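Local structure of zinc-binding protein TroA (Treponema pallidum, 1K0F) at residues Thr7-Ile12 with Leu56-His61; Gly33-Leu38 with Phe246-Gly251; Asp100-Phe105 with Thr166-Phe171; Glu160-Val165 with Tyr178-Lys183. The protein binds zinc with high affinity in the periplasm and delivers it to the membrane permease of the TroABC transporter for import into the cell. One frame throughout, in Å; residues are numbered along the deposited sequence.

Contact 1: residues Thr7-Ile12 with Leu56-His61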
loop_
_atom_site.group_PDB
_atom_site.type_symbol
_atom_site.label_atom_id
_atom_site.label_comp_id
_atom_site.label_asym_id
_atom_site.label_seq_id
_atom_site.Cartn_x
_atom_site.Cartn_y
_atom_site.Cartn_z
ATOM N N THR A 7 10.345 0.567 -10.712
ATOM C CA THR A 7 9.314 1.031 -9.802
ATOM C C THR A 7 9.770 0.959 -8.353
ATOM O O THR A 7 10.737 0.274 -8.019
ATOM C CB THR A 7 8.026 0.201 -9.967
ATOM O OG1 THR A 7 8.104 -0.962 -9.140
ATOM C CG2 THR A 7 7.843 -0.223 -11.412
ATOM N N THR A 8 9.047 1.668 -7.498
ATOM C CA THR A 8 9.354 1.710 -6.089
ATOM C C THR A 8 8.597 0.623 -5.349
ATOM O O THR A 8 9.073 -0.494 -5.232
ATOM C CB THR A 8 8.987 3.078 -5.527
ATOM O OG1 THR A 8 7.672 3.427 -5.978
ATOM C CG2 THR A 8 9.968 4.142 -6.023
ATOM N N ILE A 9 7.419 0.950 -4.841
ATOM C CA ILE A 9 6.608 -0.022 -4.109
ATOM C C ILE A 9 6.157 -1.165 -5.021
ATOM O O ILE A 9 5.856 -0.952 -6.204
ATOM C CB ILE A 9 5.377 0.656 -3.505
ATOM C CG1 ILE A 9 4.580 1.342 -4.618
ATOM C CG2 ILE A 9 5.816 1.678 -2.473
ATOM C CD1 ILE A 9 3.241 1.851 -4.169
ATOM N N GLY A 10 6.115 -2.374 -4.467
ATOM C CA GLY A 10 5.728 -3.537 -5.247
ATOM C C GLY A 10 4.379 -3.435 -5.943
ATOM O O GLY A 10 4.161 -4.054 -6.988
ATOM N N MET A 11 3.478 -2.649 -5.363
ATOM C CA MET A 11 2.142 -2.487 -5.912
ATOM C C MET A 11 2.179 -2.040 -7.361
ATOM O O MET A 11 1.427 -2.547 -8.193
ATOM C CB MET A 11 1.344 -1.487 -5.078
ATOM C CG MET A 11 0.817 -2.063 -3.768
ATOM S SD MET A 11 2.052 -2.061 -2.436
ATOM C CE MET A 11 1.823 -0.445 -1.814
ATOM N N ILE A 12 3.051 -1.084 -7.665
ATOM C CA ILE A 12 3.193 -0.574 -9.028
ATOM C C ILE A 12 3.781 -1.685 -9.889
ATOM O O ILE A 12 3.292 -1.968 -10.984
ATOM C CB ILE A 12 4.144 0.650 -9.071
ATOM C CG1 ILE A 12 3.557 1.786 -8.226
ATOM C CG2 ILE A 12 4.392 1.064 -10.511
ATOM C CD1 ILE A 12 4.181 3.120 -8.481
ATOM N N LEU A 56 8.652 4.521 -12.187
ATOM C CA LEU A 56 7.307 4.573 -11.630
ATOM C C LEU A 56 7.298 4.628 -10.111
ATOM O O LEU A 56 7.969 3.847 -9.435
ATOM C CB LEU A 56 6.495 3.362 -12.100
ATOM C CG LEU A 56 6.047 3.357 -13.565
ATOM C CD1 LEU A 56 5.226 2.107 -13.845
ATOM C CD2 LEU A 56 5.244 4.609 -13.865
ATOM N N TYR A 57 6.520 5.563 -9.586
ATOM C CA TYR A 57 6.386 5.723 -8.157
ATOM C C TYR A 57 5.007 6.284 -7.824
ATOM O O TYR A 57 4.318 6.848 -8.680
ATOM C CB TYR A 57 7.501 6.622 -7.611
ATOM C CG TYR A 57 7.456 8.079 -8.034
ATOM C CD1 TYR A 57 7.713 8.460 -9.353
ATOM C CD2 TYR A 57 7.234 9.087 -7.086
ATOM C CE1 TYR A 57 7.754 9.792 -9.712
ATOM C CE2 TYR A 57 7.275 10.429 -7.441
ATOM C CZ TYR A 57 7.535 10.775 -8.752
ATOM O OH TYR A 57 7.551 12.110 -9.097
ATOM N N ASN A 58 4.603 6.102 -6.576
ATOM C CA ASN A 58 3.313 6.551 -6.088
ATOM C C ASN A 58 2.980 8.013 -6.364
ATOM O O ASN A 58 2.149 8.349 -7.219
ATOM C CB ASN A 58 3.252 6.320 -4.581
ATOM C CG ASN A 58 1.879 5.934 -4.104
ATOM O OD1 ASN A 58 1.174 5.169 -4.774
ATOM N ND2 ASN A 58 1.489 6.446 -2.943
ATOM N N GLY A 59 3.667 8.868 -5.615
ATOM C CA GLY A 59 3.431 10.289 -5.670
ATOM C C GLY A 59 2.757 10.472 -4.323
ATOM O O GLY A 59 3.080 9.745 -3.379
ATOM N N LEU A 60 1.813 11.396 -4.221
ATOM C CA LEU A 60 1.127 11.615 -2.960
ATOM C C LEU A 60 2.104 11.575 -1.786
ATOM O O LEU A 60 1.771 11.143 -0.685
ATOM C CB LEU A 60 0.035 10.564 -2.776
ATOM C CG LEU A 60 -1.009 10.505 -3.896
ATOM C CD1 LEU A 60 -2.220 9.741 -3.400
ATOM C CD2 LEU A 60 -1.413 11.917 -4.322
ATOM N N HIS A 61 3.324 12.027 -2.039
ATOM C CA HIS A 61 4.354 12.066 -1.013
ATOM C C HIS A 61 4.500 10.760 -0.246
ATOM O O HIS A 61 4.738 10.762 0.962
ATOM C CB HIS A 61 4.057 13.195 -0.029
ATOM C CG HIS A 61 5.155 13.433 0.963
ATOM N ND1 HIS A 61 6.447 13.727 0.586
ATOM C CD2 HIS A 61 5.150 13.418 2.316
ATOM C CE1 HIS A 61 7.193 13.886 1.665
ATOM N NE2 HIS A 61 6.429 13.700 2.727
#
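Ile12 and Leu56 form the apolar side of this contact. Ile12 lies in the first turn of helix 10-20, and its CG2 methyl rests on Leu56 CB at 3.5 Å and on Leu56 CD1 at 3.6 Å. With CG1 beside the backbone N and CG2 anti to it (chi1 -62°), the two branches diverge: CG2 meets the leucine, while CD1 at the end of the longer arm lies against the backbone of Tyr57. A beta-branched residue can thus cover two neighbouring residues at once. Thr7 pairs with Leu56 in parallel fashion, and its CG2 adds a methyl 3.9 Å from Leu56 CB on the same face.

Leu56 O receives a weak bond from Thr8 N (3.1 Å, 135° at the hydrogen). At Thr8, OG1 sits between the backbone N and the carbonyl carbon (chi1 47°), which places it 3.4 Å from Tyr57 CA; its hydrogen bond goes to Glu63, whose carboxylate also takes Asn58 N. Thr8 CG2 touches Tyr57 CB. Farther along, Ile9 CD1 reaches Asn58 OD1 at 4.0 Å, and the Asn58 amide is held by Ser83 and Pro101.

Strands 4-7 and 54-57 are the inner pair of a four-stranded parallel sheet, and their C-terminal ends lead toward the zinc site, as in the alpha/beta lobes of bacterial metal-binding solute receptors.

Contact 2: residues Gly33-Leu38 with Phe246-Gly251; sequences GVDPHL and FSDAMG
His37 and Asp248, two of the four zinc ligands of TroA, meet here in the metal-free site. His37 NE2 comes to 3.0 Å from Asp248 OD2, but the angle is too poor for a hydrogen bond. The side chains cross at about a right angle, with ring and carboxylate planes 84° apart, and the oxygen approaches the ring obliquely. Both residues set CG anti to their carbonyl carbon (chi1 -53° for His37), which brings the imidazole and the carboxylate into the site from separate loops. A weak hydrogen bond from His37 ND1 to the Leu62 carbonyl oxygen helps fix the ring, while Asp248 OD1 has a weak bond to His168 NE2. Imidazole nitrogen and carboxylate oxygen are suitable donors for zinc.

Asp35 lies alongside Asp248 and points the same way, with Asp35 OD1, whose place is less certain, 3.5 Å from Asp248 OD2. Together the two carboxylates would probably make the site more attractive to a cation; Asp35 OD2 is hydrogen-bonded to Thr190.

The rest is packing. The Pro36 ring faces Asp248, with Pro36 CG 3.5 Å from Asp248 CB, and its rigid backbone limits the freedom of the loop just before His37. Ala249 has a methyl small enough to fit against the chain: Ala249 CB is 3.4 Å from Val34 O and 3.8 Å from Gly33 N. Gly33 itself has a positive phi, easily adopted without a side chain.

The first loop links strand 25-28 to helix 43-51, the second links strand 240-245 to helix 260-273, on which Met250 packs through Met263.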
loop_
_atom_site.group_PDB
_atom_site.type_symbol
_atom_site.label_atom_id
_atom_site.label_comp_id
_atom_site.label_asym_id
_atom_site.label_seq_id
_atom_site.Cartn_x
_atom_site.Cartn_y
_atom_site.Cartn_z
ATOM N N GLY A 33 8.402 -6.526 3.106
ATOM C CA GLY A 33 8.953 -5.963 4.323
ATOM C C GLY A 33 9.667 -4.634 4.148
ATOM O O GLY A 33 10.429 -4.226 5.025
ATOM N N VAL A 34 9.422 -3.954 3.028
ATOM C CA VAL A 34 10.054 -2.661 2.746
ATOM C C VAL A 34 9.152 -1.414 2.907
ATOM O O VAL A 34 8.149 -1.246 2.207
ATOM C CB VAL A 34 10.654 -2.647 1.321
ATOM C CG1 VAL A 34 10.999 -1.222 0.900
ATOM C CG2 VAL A 34 11.889 -3.521 1.282
ATOM N N ASP A 35 9.545 -0.530 3.824
ATOM C CA ASP A 35 8.805 0.693 4.076
ATOM C C ASP A 35 9.278 1.780 3.141
ATOM O O ASP A 35 10.380 2.303 3.289
ATOM C CB ASP A 35 9.004 1.164 5.513
ATOM C CG ASP A 35 8.190 2.404 5.834
ATOM O OD1 ASP A 35 7.826 3.141 4.896
ATOM O OD2 ASP A 35 7.916 2.637 7.026
ATOM N N PRO A 36 8.436 2.157 2.176
ATOM C CA PRO A 36 8.760 3.196 1.197
ATOM C C PRO A 36 9.057 4.557 1.823
ATOM O O PRO A 36 9.892 5.311 1.310
ATOM C CB PRO A 36 7.532 3.235 0.290
ATOM C CG PRO A 36 6.800 1.970 0.561
ATOM C CD PRO A 36 7.092 1.603 1.966
ATOM N N HIS A 37 8.369 4.860 2.924
ATOM C CA HIS A 37 8.547 6.127 3.635
ATOM C C HIS A 37 10.024 6.372 3.911
ATOM O O HIS A 37 10.631 7.307 3.395
ATOM C CB HIS A 37 7.807 6.108 4.976
ATOM C CG HIS A 37 6.358 5.736 4.873
ATOM N ND1 HIS A 37 5.466 6.427 4.082
ATOM C CD2 HIS A 37 5.641 4.757 5.478
ATOM C CE1 HIS A 37 4.263 5.892 4.202
ATOM N NE2 HIS A 37 4.343 4.876 5.043
ATOM N N LEU A 38 10.596 5.505 4.729
ATOM C CA LEU A 38 11.986 5.626 5.116
ATOM C C LEU A 38 12.927 4.837 4.221
ATOM O O LEU A 38 13.948 4.326 4.682
ATOM C CB LEU A 38 12.122 5.174 6.564
ATOM C CG LEU A 38 10.892 5.561 7.394
ATOM C CD1 LEU A 38 10.493 4.409 8.299
ATOM C CD2 LEU A 38 11.195 6.815 8.202
ATOM N N PHE A 246 -0.289 -6.231 5.139
ATOM C CA PHE A 246 0.582 -5.609 4.158
ATOM C C PHE A 246 0.180 -4.159 4.122
ATOM O O PHE A 246 -0.939 -3.843 3.738
ATOM C CB PHE A 246 0.369 -6.229 2.783
ATOM C CG PHE A 246 0.890 -7.621 2.671
ATOM C CD1 PHE A 246 2.253 -7.864 2.738
ATOM C CD2 PHE A 246 0.018 -8.687 2.575
ATOM C CE1 PHE A 246 2.741 -9.150 2.720
ATOM C CE2 PHE A 246 0.492 -9.975 2.558
ATOM C CZ PHE A 246 1.855 -10.214 2.632
ATOM N N SER A 247 1.075 -3.278 4.543
ATOM C CA SER A 247 0.754 -1.866 4.535
ATOM C C SER A 247 1.262 -1.231 3.255
ATOM O O SER A 247 0.502 -1.039 2.302
ATOM C CB SER A 247 1.369 -1.167 5.742
ATOM O OG SER A 247 2.461 -1.899 6.261
ATOM N N ASP A 248 2.548 -0.907 3.221
ATOM C CA ASP A 248 3.120 -0.289 2.037
ATOM C C ASP A 248 3.820 -1.309 1.153
ATOM O O ASP A 248 4.097 -1.031 -0.012
ATOM C CB ASP A 248 4.129 0.799 2.426
ATOM C CG ASP A 248 3.686 1.616 3.633
ATOM O OD1 ASP A 248 2.494 1.982 3.709
ATOM O OD2 ASP A 248 4.543 1.897 4.505
ATOM N N ALA A 249 4.094 -2.486 1.715
ATOM C CA ALA A 249 4.795 -3.543 0.986
ATOM C C ALA A 249 3.974 -4.802 0.742
ATOM O O ALA A 249 3.101 -5.157 1.537
ATOM C CB ALA A 249 6.087 -3.915 1.722
ATOM N N MET A 250 4.289 -5.480 -0.359
ATOM C CA MET A 250 3.598 -6.702 -0.747
ATOM C C MET A 250 4.320 -7.935 -0.242
ATOM O O MET A 250 5.330 -7.842 0.461
ATOM C CB MET A 250 3.505 -6.798 -2.266
ATOM C CG MET A 250 2.489 -5.890 -2.899
ATOM S SD MET A 250 2.067 -6.490 -4.530
ATOM C CE MET A 250 3.670 -7.012 -5.139
ATOM N N GLY A 251 3.794 -9.092 -0.620
ATOM C CA GLY A 251 4.417 -10.337 -0.221
ATOM C C GLY A 251 5.571 -10.640 -1.158
ATOM O O GLY A 251 5.916 -9.802 -2.001
#

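Contact 3: residues Asp100-Phe105 with Thr166-Phe171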
loop_
_atom_site.group_PDB
_atom_site.type_symbol
_atom_site.label_atom_id
_atom_site.label_comp_id
_atom_site.label_asym_id
_atom_site.label_seq_id
_atom_site.Cartn_x
_atom_site.Cartn_y
_atom_site.Cartn_z
ATOM N N ASP A 100 -3.036 11.639 2.262
ATOM C CA ASP A 100 -2.909 10.198 2.469
ATOM C C ASP A 100 -2.503 9.534 1.157
ATOM O O ASP A 100 -3.271 9.493 0.204
ATOM C CB ASP A 100 -4.245 9.635 2.963
ATOM C CG ASP A 100 -4.121 8.228 3.539
ATOM O OD1 ASP A 100 -2.986 7.749 3.722
ATOM O OD2 ASP A 100 -5.171 7.598 3.807
ATOM N N PRO A 101 -1.272 9.015 1.102
ATOM C CA PRO A 101 -0.740 8.354 -0.097
ATOM C C PRO A 101 -1.081 6.878 -0.274
ATOM O O PRO A 101 -0.734 6.286 -1.294
ATOM C CB PRO A 101 0.761 8.570 0.024
ATOM C CG PRO A 101 1.013 8.733 1.500
ATOM C CD PRO A 101 -0.283 9.041 2.190
ATOM N N HIS A 102 -1.765 6.293 0.702
ATOM C CA HIS A 102 -2.113 4.878 0.649
ATOM C C HIS A 102 -3.381 4.587 -0.121
ATOM O O HIS A 102 -4.254 3.866 0.352
ATOM C CB HIS A 102 -2.216 4.342 2.063
ATOM C CG HIS A 102 -1.017 4.652 2.900
ATOM N ND1 HIS A 102 -0.871 5.843 3.579
ATOM C CD2 HIS A 102 0.110 3.942 3.141
ATOM C CE1 HIS A 102 0.292 5.852 4.204
ATOM N NE2 HIS A 102 0.908 4.708 3.955
ATOM N N VAL A 103 -3.450 5.130 -1.326
ATOM C CA VAL A 103 -4.606 4.973 -2.196
ATOM C C VAL A 103 -4.783 3.572 -2.783
ATOM O O VAL A 103 -5.852 3.224 -3.278
ATOM C CB VAL A 103 -4.538 5.987 -3.349
ATOM C CG1 VAL A 103 -4.596 7.406 -2.793
ATOM C CG2 VAL A 103 -3.259 5.781 -4.130
ATOM N N TRP A 104 -3.735 2.767 -2.731
ATOM C CA TRP A 104 -3.823 1.419 -3.265
ATOM C C TRP A 104 -4.689 0.563 -2.358
ATOM O O TRP A 104 -4.749 -0.657 -2.522
ATOM C CB TRP A 104 -2.440 0.796 -3.349
ATOM C CG TRP A 104 -1.749 0.832 -2.051
ATOM C CD1 TRP A 104 -1.945 -0.007 -0.991
ATOM C CD2 TRP A 104 -0.768 1.781 -1.640
ATOM N NE1 TRP A 104 -1.142 0.364 0.058
ATOM C CE2 TRP A 104 -0.408 1.459 -0.313
ATOM C CE3 TRP A 104 -0.156 2.871 -2.267
ATOM C CZ2 TRP A 104 0.538 2.191 0.400
ATOM C CZ3 TRP A 104 0.782 3.602 -1.557
ATOM C CH2 TRP A 104 1.121 3.257 -0.237
ATOM N N PHE A 105 -5.328 1.192 -1.379
ATOM C CA PHE A 105 -6.191 0.450 -0.479
ATOM C C PHE A 105 -7.651 0.700 -0.814
ATOM O O PHE A 105 -8.548 0.164 -0.169
ATOM C CB PHE A 105 -5.881 0.781 0.977
ATOM C CG PHE A 105 -4.795 -0.084 1.560
ATOM C CD1 PHE A 105 -4.699 -1.426 1.208
ATOM C CD2 PHE A 105 -3.848 0.450 2.426
ATOM C CE1 PHE A 105 -3.672 -2.225 1.711
ATOM C CE2 PHE A 105 -2.819 -0.334 2.933
ATOM C CZ PHE A 105 -2.726 -1.676 2.573
ATOM N N THR A 166 -4.013 -0.910 13.512
ATOM C CA THR A 166 -2.830 -1.510 12.917
ATOM C C THR A 166 -1.540 -0.773 13.255
ATOM O O THR A 166 -1.559 0.252 13.934
ATOM C CB THR A 166 -2.972 -1.535 11.398
ATOM O OG1 THR A 166 -3.565 -0.305 10.970
ATOM C CG2 THR A 166 -3.856 -2.701 10.963
ATOM N N ALA A 167 -0.428 -1.306 12.757
ATOM C CA ALA A 167 0.904 -0.736 12.969
ATOM C C ALA A 167 0.978 0.784 12.730
ATOM O O ALA A 167 1.443 1.523 13.601
ATOM C CB ALA A 167 1.913 -1.456 12.080
ATOM N N HIS A 168 0.546 1.239 11.549
ATOM C CA HIS A 168 0.549 2.670 11.224
ATOM C C HIS A 168 -0.670 3.110 10.393
ATOM O O HIS A 168 -1.342 2.279 9.791
ATOM C CB HIS A 168 1.888 3.076 10.550
ATOM C CG HIS A 168 1.957 2.828 9.072
ATOM N ND1 HIS A 168 1.810 1.577 8.516
ATOM C CD2 HIS A 168 2.240 3.663 8.043
ATOM C CE1 HIS A 168 1.998 1.649 7.209
ATOM N NE2 HIS A 168 2.263 2.902 6.898
ATOM N N ASP A 169 -0.954 4.415 10.388
ATOM C CA ASP A 169 -2.099 5.009 9.675
ATOM C C ASP A 169 -2.028 4.829 8.168
ATOM O O ASP A 169 -1.887 5.803 7.424
ATOM C CB ASP A 169 -2.185 6.510 9.993
ATOM C CG ASP A 169 -3.579 6.947 10.433
ATOM O OD1 ASP A 169 -4.486 6.081 10.494
ATOM O OD2 ASP A 169 -3.757 8.159 10.714
ATOM N N ALA A 170 -2.169 3.589 7.723
ATOM C CA ALA A 170 -2.083 3.281 6.309
ATOM C C ALA A 170 -3.340 2.638 5.746
ATOM O O ALA A 170 -3.261 1.869 4.799
ATOM C CB ALA A 170 -0.888 2.372 6.060
ATOM N N PHE A 171 -4.498 2.944 6.306
ATOM C CA PHE A 171 -5.710 2.340 5.783
ATOM C C PHE A 171 -6.863 3.313 5.751
ATOM O O PHE A 171 -8.018 2.912 5.716
ATOM C CB PHE A 171 -6.088 1.107 6.603
ATOM C CG PHE A 171 -5.073 -0.002 6.531
ATOM C CD1 PHE A 171 -4.048 -0.082 7.467
ATOM C CD2 PHE A 171 -5.150 -0.971 5.542
ATOM C CE1 PHE A 171 -3.111 -1.113 7.419
ATOM C CE2 PHE A 171 -4.214 -2.010 5.486
ATOM C CZ PHE A 171 -3.195 -2.080 6.426
#
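At His102 and Ala170, whose CA atoms are 5.9 Å apart, two irregular loops face each other without a backbone hydrogen bond between them. Each is sharply bent, with inverse gamma turns centred on His102 and on Asp169. The bends probably help present His102 and His168, two of the zinc ligands, to the metal site, which is empty here; His37 and Asp248 complete it.

Ala170 fits in the angle of the two histidines because its side chain is a single methyl. His102 holds CG anti to its carbonyl carbon, which sets one face of the imidazole against Ala170 CB, 3.7 Å from the centroid and 23° off the normal, a CH-pi contact. The methyl also covers a face of the His168 ring near the rim. The two imidazoles meet obliquely, their planes 76° apart, with His102 NE2 3.7 Å from His168 NE2.

Second-shell carboxylates help set the rotation of both rings. His102 ND1 donates to Asp100 OD1 at 2.9 Å, an almost straight bond (170°) lying in the ring plane, so NE2 is turned toward the site. His168 ND1 is likewise hydrogen-bonded to Glu217. These carboxylates would be expected to make the imidazoles stronger donors to a metal.

Beneath the site, flat aromatic side chains stack efficiently. Phe105 and Phe171 form an offset stack with centroids 4.4 Å apart, while the opposite face of Phe105 is covered by Trp104 NE1, itself hydrogen-bonded to Ser247 O. Phe171 CE2 lies over the Phe105 face toward its rim, and the closest approach is Phe105 CZ to Phe171 CE2, 3.3 Å.

Contact 4: residues Glu160-Val165 with Tyr178-Lys183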
loop_
_atom_site.group_PDB
_atom_site.type_symbol
_atom_site.label_atom_id
_atom_site.label_comp_id
_atom_site.label_asym_id
_atom_site.label_seq_id
_atom_site.Cartn_x
_atom_site.Cartn_y
_atom_site.Cartn_z
ATOM N N GLU A 160 -19.771 -2.795 14.080
ATOM C CA GLU A 160 -19.012 -2.613 15.317
ATOM C C GLU A 160 -17.650 -3.297 15.287
ATOM O O GLU A 160 -16.662 -2.749 15.781
ATOM C CB GLU A 160 -19.810 -3.138 16.512
ATOM C CG GLU A 160 -21.159 -2.475 16.695
ATOM C CD GLU A 160 -22.199 -3.001 15.725
ATOM O OE1 GLU A 160 -21.984 -4.105 15.184
ATOM O OE2 GLU A 160 -23.222 -2.312 15.505
ATOM N N ARG A 161 -17.606 -4.494 14.709
ATOM C CA ARG A 161 -16.376 -5.276 14.611
ATOM C C ARG A 161 -15.392 -4.715 13.574
ATOM O O ARG A 161 -14.225 -5.109 13.537
ATOM C CB ARG A 161 -16.714 -6.729 14.257
ATOM C CG ARG A 161 -17.632 -7.429 15.261
ATOM C CD ARG A 161 -17.253 -8.903 15.457
ATOM N NE ARG A 161 -17.608 -9.403 16.787
ATOM C CZ ARG A 161 -16.731 -9.841 17.685
ATOM N NH1 ARG A 161 -15.438 -9.841 17.396
ATOM N NH2 ARG A 161 -17.145 -10.272 18.871
ATOM N N ARG A 162 -15.864 -3.788 12.746
ATOM C CA ARG A 162 -15.035 -3.198 11.705
ATOM C C ARG A 162 -14.027 -2.167 12.210
ATOM O O ARG A 162 -13.520 -1.365 11.438
ATOM C CB ARG A 162 -15.923 -2.563 10.641
ATOM C CG ARG A 162 -16.662 -3.556 9.758
ATOM C CD ARG A 162 -17.533 -2.807 8.751
ATOM N NE ARG A 162 -18.711 -3.558 8.323
ATOM C CZ ARG A 162 -19.896 -3.014 8.051
ATOM N NH1 ARG A 162 -20.077 -1.701 8.161
ATOM N NH2 ARG A 162 -20.902 -3.786 7.659
ATOM N N VAL A 163 -13.739 -2.182 13.501
ATOM C CA VAL A 163 -12.772 -1.242 14.061
ATOM C C VAL A 163 -11.394 -1.877 13.934
ATOM O O VAL A 163 -11.081 -2.825 14.653
ATOM C CB VAL A 163 -13.037 -0.969 15.558
ATOM C CG1 VAL A 163 -11.969 -0.051 16.112
ATOM C CG2 VAL A 163 -14.415 -0.361 15.745
ATOM N N LEU A 164 -10.574 -1.379 13.016
ATOM C CA LEU A 164 -9.240 -1.948 12.840
ATOM C C LEU A 164 -8.109 -1.054 13.336
ATOM O O LEU A 164 -8.008 0.118 12.974
ATOM C CB LEU A 164 -9.004 -2.307 11.366
ATOM C CG LEU A 164 -7.564 -2.442 10.858
ATOM C CD1 LEU A 164 -7.027 -3.850 11.100
ATOM C CD2 LEU A 164 -7.548 -2.118 9.372
ATOM N N VAL A 165 -7.260 -1.623 14.178
ATOM C CA VAL A 165 -6.119 -0.899 14.705
ATOM C C VAL A 165 -4.905 -1.643 14.164
ATOM O O VAL A 165 -4.785 -2.859 14.320
ATOM C CB VAL A 165 -6.113 -0.895 16.252
ATOM C CG1 VAL A 165 -4.844 -0.237 16.763
ATOM C CG2 VAL A 165 -7.333 -0.150 16.777
ATOM N N TYR A 178 -14.384 0.701 2.429
ATOM C CA TYR A 178 -15.155 -0.444 2.887
ATOM C C TYR A 178 -15.698 -0.360 4.315
ATOM O O TYR A 178 -16.157 -1.365 4.867
ATOM C CB TYR A 178 -14.298 -1.695 2.690
ATOM C CG TYR A 178 -13.511 -1.626 1.398
ATOM C CD1 TYR A 178 -14.090 -2.006 0.186
ATOM C CD2 TYR A 178 -12.214 -1.112 1.374
ATOM C CE1 TYR A 178 -13.403 -1.870 -1.019
ATOM C CE2 TYR A 178 -11.517 -0.974 0.169
ATOM C CZ TYR A 178 -12.121 -1.352 -1.020
ATOM O OH TYR A 178 -11.455 -1.199 -2.211
ATOM N N GLY A 179 -15.649 0.836 4.900
ATOM C CA GLY A 179 -16.167 1.047 6.248
ATOM C C GLY A 179 -15.490 0.303 7.386
ATOM O O GLY A 179 -15.911 -0.785 7.779
ATOM N N PHE A 180 -14.437 0.903 7.926
ATOM C CA PHE A 180 -13.698 0.307 9.028
ATOM C C PHE A 180 -13.198 1.431 9.928
ATOM O O PHE A 180 -12.651 2.438 9.457
ATOM C CB PHE A 180 -12.498 -0.497 8.509
ATOM C CG PHE A 180 -12.829 -1.909 8.092
ATOM C CD1 PHE A 180 -13.002 -2.230 6.750
ATOM C CD2 PHE A 180 -12.931 -2.923 9.037
ATOM C CE1 PHE A 180 -13.264 -3.540 6.355
ATOM C CE2 PHE A 180 -13.195 -4.238 8.651
ATOM C CZ PHE A 180 -13.361 -4.545 7.308
ATOM N N GLU A 181 -13.414 1.280 11.227
ATOM C CA GLU A 181 -12.935 2.277 12.159
ATOM C C GLU A 181 -11.459 1.934 12.285
ATOM O O GLU A 181 -11.083 1.001 12.988
ATOM C CB GLU A 181 -13.640 2.137 13.510
ATOM C CG GLU A 181 -13.020 2.973 14.613
ATOM C CD GLU A 181 -14.048 3.747 15.403
ATOM O OE1 GLU A 181 -15.151 4.001 14.864
ATOM O OE2 GLU A 181 -13.749 4.101 16.563
ATOM N N VAL A 182 -10.621 2.666 11.574
ATOM C CA VAL A 182 -9.204 2.380 11.630
ATOM C C VAL A 182 -8.430 3.293 12.561
ATOM O O VAL A 182 -8.811 4.438 12.809
ATOM C CB VAL A 182 -8.586 2.446 10.236
ATOM C CG1 VAL A 182 -9.180 1.352 9.374
ATOM C CG2 VAL A 182 -8.830 3.811 9.618
ATOM N N LYS A 183 -7.337 2.759 13.085
ATOM C CA LYS A 183 -6.466 3.483 13.986
ATOM C C LYS A 183 -5.124 2.815 13.791
ATOM O O LYS A 183 -5.069 1.620 13.521
ATOM C CB LYS A 183 -6.923 3.306 15.431
ATOM C CG LYS A 183 -8.283 3.929 15.751
ATOM C CD LYS A 183 -8.121 5.299 16.409
ATOM C CE LYS A 183 -9.438 5.864 16.924
ATOM N NZ LYS A 183 -10.572 4.910 16.707
#
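Val163 to Val165 run parallel to Glu181 to Lys183, the two strands of a beta-alpha-beta unit whose crossover is helix 172-178. The short strand axes lie 4.2 Å apart and 12° from parallel.

Backbone hydrogen bonds zip the pair. Glu181 N donates to Arg162 O at 2.7 Å from above the carbonyl plane, and Lys183 N donates to Leu164 O, whose position is less certain. A return bond from Leu164 N to Glu181 O is modelled too short for its length to be trusted. Gly179, after the helix, takes a positive phi that a residue without a side chain adopts readily.

Apolar contacts follow the pairing. On one face, Val163 CG2 touches Glu181 CB at 3.4 Å, and Val165 CG2 touches Lys183 CB at 3.7 Å. The compact valines suit this face, where Phe205 of helix 196-208 packs on both, whereas the ends of the glutamate and lysine chains turn away from the partner strand. On the other face, Leu164 CD2 meets Val182 CG1 at 3.8 Å; with its CG anti to the backbone N (chi1 159°), the leucine also packs on Phe215.

Of the charged groups, Glu181 OE2 is shared by Lys183 NZ at 3.3 Å and Arg209. Arg162 NE makes weak hydrogen bonds to the Leu157 and Ala154 carbonyls.

Within this contact, the aliphatic part of Arg162 does the touching: extended from CG to NE, it passes across Phe180 at about a right angle, and Arg162 CG sits off-centre over the ring, 4.1 Å from the centroid.

How the contacts relate
Contacts 1, 2 and 3 cluster around the zinc site, their centres 10 to 13 Å apart, whereas contact 4 lies about 26 Å from contact 1, centre to centre. Contact 1 belongs to the N-terminal four-stranded sheet, contact 4 to the parallel pair 163-166 and 181-184. Contact 2 spans both parts of the chain, joining a loop after strand 25-28 to one after strand 240-245, and contacts 3 and 4 fall in the sequence between its halves. Contact 3 continues directly from contact 4, as Thr166 N probably bonds to Lys183 O. Zinc ligands distant in sequence are thereby gathered between the two lobes, closed together even without metal.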